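Local coordinates for protein CyaB (PDB 3R5G) that probably converts ATP to cyclic AMP through this class III-type adenylyl cyclase catalytic domain, one part of a longer membrane protein, at residues M84-A87 with M88-M92; E28-A31 with L32-L36. All coordinates share one frame; numbering follows the deposited sequence.

Interaction 1 (M84-A87 with M88-M92); sequences MGIA and MRKHM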
ATOM      1  N   MET A  84      18.340 -10.934   2.189  1.00  8.74           N
ATOM      2  CA  MET A  84      17.781 -10.046   3.183  1.00  9.10           C
ATOM      3  C   MET A  84      16.486 -10.630   3.749  1.00  9.56           C
ATOM      4  O   MET A  84      16.270 -10.669   4.982  1.00  9.40           O
ATOM      5  CB  MET A  84      17.598  -8.711   2.493  1.00  7.80           C
ATOM      6  CG  MET A  84      16.928  -7.713   3.403  1.00 11.57           C
ATOM      7  SD  MET A  84      16.223  -6.264   2.625  1.00 10.56           S
ATOM      8  CE  MET A  84      14.835  -7.145   1.803  1.00 10.16           C
ATOM      9  N   GLY A  85      15.643 -11.143   2.855  1.00  8.14           N
ATOM     10  CA  GLY A  85      14.393 -11.737   3.367  1.00  8.63           C
ATOM     11  C   GLY A  85      14.624 -12.947   4.256  1.00  6.63           C
ATOM     12  O   GLY A  85      13.947 -13.047   5.289  1.00  8.67           O
ATOM     13  N   ILE A  86      15.587 -13.808   3.887  1.00  7.40           N
ATOM     14  CA  ILE A  86      15.946 -14.956   4.718  1.00  7.78           C
ATOM     15  C   ILE A  86      16.357 -14.482   6.125  1.00  8.92           C
ATOM     16  O   ILE A  86      15.928 -15.015   7.166  1.00  9.23           O
ATOM     17  CB  ILE A  86      16.985 -15.803   4.097  1.00  8.38           C
ATOM     18  CG1 ILE A  86      16.380 -16.575   2.881  1.00  9.40           C
ATOM     19  CG2 ILE A  86      17.660 -16.762   5.134  1.00 10.25           C
ATOM     20  CD1 ILE A  86      17.451 -17.157   1.936  1.00  9.85           C
ATOM     21  N   ALA A  87      17.210 -13.424   6.101  1.00  9.59           N
ATOM     22  CA  ALA A  87      17.660 -12.885   7.328  1.00 10.48           C
ATOM     23  C   ALA A  87      16.591 -12.265   8.178  1.00  9.97           C
ATOM     24  O   ALA A  87      16.618 -12.351   9.434  1.00 11.22           O
ATOM     25  CB  ALA A  87      18.788 -11.844   7.000  1.00  9.37           C
ATOM     26  N   MET A  88      15.616 -11.552   7.591  1.00  9.60           N
ATOM     27  CA  MET A  88      14.513 -10.982   8.310  1.00  9.86           C
ATOM     28  C   MET A  88      13.664 -12.075   8.917  1.00 10.25           C
ATOM     29  O   MET A  88      13.202 -11.900  10.048  1.00 11.99           O
ATOM     30  CB  MET A  88      13.672 -10.106   7.374  1.00 10.03           C
ATOM     31  CG  MET A  88      14.411  -8.830   6.920  1.00 11.34           C
ATOM     32  SD  MET A  88      13.409  -7.975   5.694  1.00 11.39           S
ATOM     33  CE  MET A  88      14.183  -6.347   5.762  1.00 13.69           C
ATOM     34  N   ARG A  89      13.421 -13.142   8.162  1.00 10.15           N
ATOM     35  CA  ARG A  89      12.584 -14.239   8.710  1.00 10.89           C
ATOM     36  C   ARG A  89      13.307 -14.861   9.909  1.00 12.64           C
ATOM     37  O   ARG A  89      12.597 -15.215  10.925  1.00 13.50           O
ATOM     38  CB  ARG A  89      12.351 -15.228   7.574  1.00  9.94           C
ATOM     39  CG  ARG A  89      11.541 -16.430   8.029  1.00 12.78           C
ATOM     40  CD  ARG A  89      10.961 -17.248   6.889  1.00 13.29           C
ATOM     41  NE  ARG A  89      12.070 -17.830   6.138  1.00 10.06           N
ATOM     42  CZ  ARG A  89      11.900 -18.498   4.961  1.00 11.18           C
ATOM     43  NH1 ARG A  89      10.623 -18.631   4.500  1.00 11.89           N
ATOM     44  NH2 ARG A  89      12.903 -19.025   4.297  1.00 11.33           N
ATOM     45  N   LYS A  90      14.653 -14.996   9.850  1.00 11.14           N
ATOM     46  CA  LYS A  90      15.370 -15.523  11.026  1.00 11.92           C
ATOM     47  C   LYS A  90      15.272 -14.549  12.165  1.00 11.89           C
ATOM     48  O   LYS A  90      15.094 -14.962  13.321  1.00 14.12           O
ATOM     49  CB  LYS A  90      16.831 -15.798  10.722  1.00 14.05           C
ATOM     50  CG  LYS A  90      17.132 -16.913   9.799  1.00 14.96           C
ATOM     51  CD  LYS A  90      18.585 -17.009   9.494  1.00 17.42           C
ATOM     52  CE  LYS A  90      18.827 -18.136   8.480  1.00 14.88           C
ATOM     53  NZ  LYS A  90      20.190 -18.181   7.962  1.00 16.81           N
ATOM     54  N   HIS A  91      15.357 -13.259  11.912  1.00 12.02           N
ATOM     55  CA  HIS A  91      15.359 -12.315  13.023  1.00 14.02           C
ATOM     56  C   HIS A  91      13.986 -12.219  13.650  1.00 15.80           C
ATOM     57  O   HIS A  91      13.811 -11.924  14.840  1.00 17.14           O
ATOM     58  CB  HIS A  91      15.819 -10.952  12.524  1.00 14.46           C
ATOM     59  CG  HIS A  91      16.182 -10.042  13.634  1.00 16.21           C
ATOM     60  ND1 HIS A  91      17.252 -10.290  14.464  1.00 21.58           N
ATOM     61  CD2 HIS A  91      15.667  -8.842  13.983  1.00 19.79           C
ATOM     62  CE1 HIS A  91      17.338  -9.293  15.336  1.00 19.97           C
ATOM     63  NE2 HIS A  91      16.400  -8.394  15.054  1.00 20.95           N
ATOM     64  N   MET A  92      12.952 -12.528  12.900  1.00 14.74           N
ATOM     65  CA  MET A  92      11.634 -12.560  13.486  1.00 15.29           C
ATOM     66  C   MET A  92      11.503 -13.551  14.586  1.00 17.06           C
ATOM     67  O   MET A  92      10.700 -13.296  15.480  1.00 16.43           O
ATOM     68  CB  MET A  92      10.579 -12.829  12.396  1.00 17.44           C
ATOM     69  CG  MET A  92      10.082 -11.603  11.773  1.00 27.06           C
ATOM     70  SD  MET A  92       8.989 -10.675  12.900  1.00 26.71           S
ATOM     71  CE  MET A  92       7.309 -11.213  12.730  1.00 29.74           C
TER
HETATM   72  O   HOH W   1      14.768 -17.593   7.223  1.00 14.32           O
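Met-84 and Met-88, one turn apart in the middle of helix 74-100, bring their thioether ends together: the terminal methyl CE of Met-88 lies 3.7 Å from SD of Met-84. The two side chains cross at a slant because they leave the helix differently. Met-84 sets CG anti to its backbone nitrogen (chi1 176°) and bends at its last torsion. In Met-88, chi1 of -68° puts CG 3.3 Å from the Met-84 carbonyl oxygen, and the extended run beyond CG takes SD and CE out to the Met-84 thioether. That same oxygen takes the Met-88 amide, N to O 2.8 Å. On another side of the helix Ile-86 and Lys-90 lie alongside each other, pointing the same way, with the branch methyl CG2 of Ile-86 3.8 Å from CE of Lys-90. The Ile-86 carbonyl oxygen is gripped twice, by the Lys-90 amide (N to O 3.0 Å) and by a water that donates to it at 2.8 Å. This water in turn accepts from NE of Arg-89 at 2.9 Å, lying in the guanidinium plane at its edge. Beyond it, Arg-89 NH2 forms a salt bridge with Asp-192 and NH1 bonds to the carbonyl of Gly-152. The chemistry thus divides round the helix: flexible sulfur side chains fill an apolar interface with Phe-13 and helix 29-50, while the water and Asp-192 help fix the rotation of the guanidinium.

Interaction 2 (E28-A31 with L32-L36); sequences EAEA and LTDLL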
ATOM      1  N   GLU A  28      -2.656  -1.731  23.997  1.00 42.90           N
ATOM      2  CA  GLU A  28      -2.570  -0.292  24.309  1.00 44.11           C
ATOM      3  C   GLU A  28      -1.812   0.408  23.177  1.00 44.15           C
ATOM      4  O   GLU A  28      -0.875  -0.176  22.611  1.00 43.69           O
ATOM      5  CB  GLU A  28      -1.819  -0.088  25.648  1.00 45.51           C
ATOM      6  CG  GLU A  28      -2.394   0.984  26.613  1.00 50.03           C
ATOM      7  CD  GLU A  28      -1.734   2.378  26.448  1.00 57.10           C
ATOM      8  OE1 GLU A  28      -1.913   3.002  25.356  1.00 56.67           O
ATOM      9  OE2 GLU A  28      -1.060   2.849  27.426  1.00 59.25           O
ATOM     10  N   ALA A  29      -2.220   1.626  22.826  1.00 42.60           N
ATOM     11  CA  ALA A  29      -1.585   2.367  21.736  1.00 42.07           C
ATOM     12  C   ALA A  29      -0.070   2.544  21.951  1.00 40.67           C
ATOM     13  O   ALA A  29       0.698   2.535  20.983  1.00 39.17           O
ATOM     14  CB  ALA A  29      -2.275   3.717  21.505  1.00 41.69           C
ATOM     15  N   GLU A  30       0.353   2.714  23.207  1.00 39.26           N
ATOM     16  CA  GLU A  30       1.775   2.958  23.456  1.00 38.35           C
ATOM     17  C   GLU A  30       2.634   1.661  23.254  1.00 36.28           C
ATOM     18  O   GLU A  30       3.703   1.720  22.635  1.00 34.81           O
ATOM     19  CB  GLU A  30       2.011   3.618  24.823  1.00 40.02           C
ATOM     20  CG  GLU A  30       3.467   4.045  25.045  1.00 42.96           C
ATOM     21  CD  GLU A  30       3.938   3.941  26.518  1.00 50.94           C
ATOM     22  OE1 GLU A  30       3.234   3.315  27.361  1.00 51.66           O
ATOM     23  OE2 GLU A  30       5.039   4.475  26.814  1.00 52.84           O
ATOM     24  N   ALA A  31       2.151   0.527  23.773  1.00 33.83           N
ATOM     25  CA  ALA A  31       2.792  -0.777  23.568  1.00 32.10           C
ATOM     26  C   ALA A  31       2.775  -1.122  22.050  1.00 31.20           C
ATOM     27  O   ALA A  31       3.778  -1.583  21.517  1.00 29.57           O
ATOM     28  CB  ALA A  31       2.121  -1.816  24.331  1.00 32.24           C
ATOM     29  N   LEU A  32       1.649  -0.868  21.377  1.00 29.84           N
ATOM     30  CA  LEU A  32       1.586  -1.064  19.890  1.00 26.96           C
ATOM     31  C   LEU A  32       2.619  -0.228  19.131  1.00 26.01           C
ATOM     32  O   LEU A  32       3.325  -0.773  18.250  1.00 23.65           O
ATOM     33  CB  LEU A  32       0.149  -0.820  19.405  1.00 28.37           C
ATOM     34  CG  LEU A  32      -0.133  -0.918  17.895  1.00 27.48           C
ATOM     35  CD1 LEU A  32       0.122  -2.340  17.397  1.00 28.24           C
ATOM     36  CD2 LEU A  32      -1.596  -0.506  17.574  1.00 28.63           C
ATOM     37  N   THR A  33       2.717   1.075  19.433  1.00 23.24           N
ATOM     38  CA  THR A  33       3.687   1.939  18.891  1.00 22.99           C
ATOM     39  C   THR A  33       5.097   1.411  19.124  1.00 19.69           C
ATOM     40  O   THR A  33       5.907   1.371  18.187  1.00 22.04           O
ATOM     41  CB  THR A  33       3.536   3.386  19.481  1.00 22.75           C
ATOM     42  OG1 THR A  33       2.260   3.866  19.089  1.00 27.99           O
ATOM     43  CG2 THR A  33       4.579   4.304  18.960  1.00 27.30           C
ATOM     44  N   ASP A  34       5.426   1.032  20.367  1.00 21.91           N
ATOM     45  CA  ASP A  34       6.766   0.551  20.604  1.00 22.63           C
ATOM     46  C   ASP A  34       7.056  -0.783  19.836  1.00 20.28           C
ATOM     47  O   ASP A  34       8.174  -0.916  19.325  1.00 23.09           O
ATOM     48  CB  ASP A  34       6.954   0.320  22.125  1.00 23.81           C
ATOM     49  CG  ASP A  34       7.071   1.591  22.901  1.00 30.19           C
ATOM     50  OD1 ASP A  34       7.528   2.622  22.344  1.00 34.96           O
ATOM     51  OD2 ASP A  34       6.772   1.523  24.130  1.00 37.02           O
ATOM     52  N   LEU A  35       6.118  -1.698  19.806  1.00 20.59           N
ATOM     53  CA  LEU A  35       6.288  -2.977  19.093  1.00 19.61           C
ATOM     54  C   LEU A  35       6.422  -2.739  17.581  1.00 19.61           C
ATOM     55  O   LEU A  35       7.364  -3.250  17.005  1.00 18.91           O
ATOM     56  CB  LEU A  35       5.153  -3.885  19.402  1.00 21.21           C
ATOM     57  CG  LEU A  35       5.282  -5.234  18.631  1.00 23.90           C
ATOM     58  CD1 LEU A  35       4.780  -6.188  19.543  1.00 22.53           C
ATOM     59  CD2 LEU A  35       4.488  -5.307  17.307  1.00 29.95           C
ATOM     60  N   LEU A  36       5.511  -1.955  16.991  1.00 18.43           N
ATOM     61  CA  LEU A  36       5.698  -1.666  15.535  1.00 14.69           C
ATOM     62  C   LEU A  36       7.031  -0.938  15.277  1.00 15.72           C
ATOM     63  O   LEU A  36       7.749  -1.206  14.257  1.00 16.39           O
ATOM     64  CB  LEU A  36       4.528  -0.837  14.985  1.00 15.67           C
ATOM     65  CG  LEU A  36       4.577  -0.363  13.527  1.00 19.96           C
ATOM     66  CD1 LEU A  36       4.717  -1.636  12.606  1.00 20.29           C
ATOM     67  CD2 LEU A  36       3.254   0.370  13.183  1.00 20.78           C
TER
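Thr-33 folds back on Ala-29 at the start of helix 29-50, and hydrogen bonds make up most of this contact. The Ala-29 carbonyl oxygen accepts twice from Thr-33, from OG1 at 2.8 Å and from the amide N at 2.9 Å, the two donors arriving from opposite faces of the carbonyl plane. With chi1 at -63°, OG1 stands beside its own backbone nitrogen, where it can reach the preceding turn. Its hydroxyl also bonds to OG1 of Thr-5 of the second subunit. Backbone bonds of the regular helical kind join Leu-32 to Glu-28, Asp-34 to Glu-30 and Leu-35 to Ala-31. At the N-cap, Glu-28 curls its side chain round so that OE1 accepts from the Glu-30 amide N at 3.1 Å, a nearly straight bond (166°) that meets the carboxylate from above its plane. A second acidic feature spans one turn: OE2 of Glu-30 comes within 4.3 Å of OD2 of Asp-34, two like charges close together, though acidic groups near a helix N-terminus are probably eased by its dipole. Apolar packing is with other elements: Leu-32 and Leu-35 pack on Phe-20 of helix 20-24, and Leu-35 also meets Ile-104. Across the dimer interface, Leu-32 touches Ile-135 of the second subunit, while Thr-33 and Leu-36 pack on its Phe-124, so this first part of helix 29-50 lies between helix 20-24 and strands of the partner chain.

In the fold
Both interactions are turns within single helices of the cyclase catalytic domain, and both are partly buried. Interaction 1 lies mid-helix, its centre about 10 Å from the centre of the chain, and is the more buried: four of eight touching residues are buried and one exposed. Interaction 2 opens its helix nearer the surface, its centre about 22 Å from the chain centre, with two buried and three exposed. The two do not touch, yet their helices meet, since 84-92 packs on Met-43, Ile-46 and Tyr-50 of helix 29-50. Interaction 1 joins its helix to the sheet and the C-terminal part of its own chain, without contact from the other subunit. Interaction 2 is more acidic, and its threonine hydroxyl, Leu-32 and Leu-36 engage the second subunit.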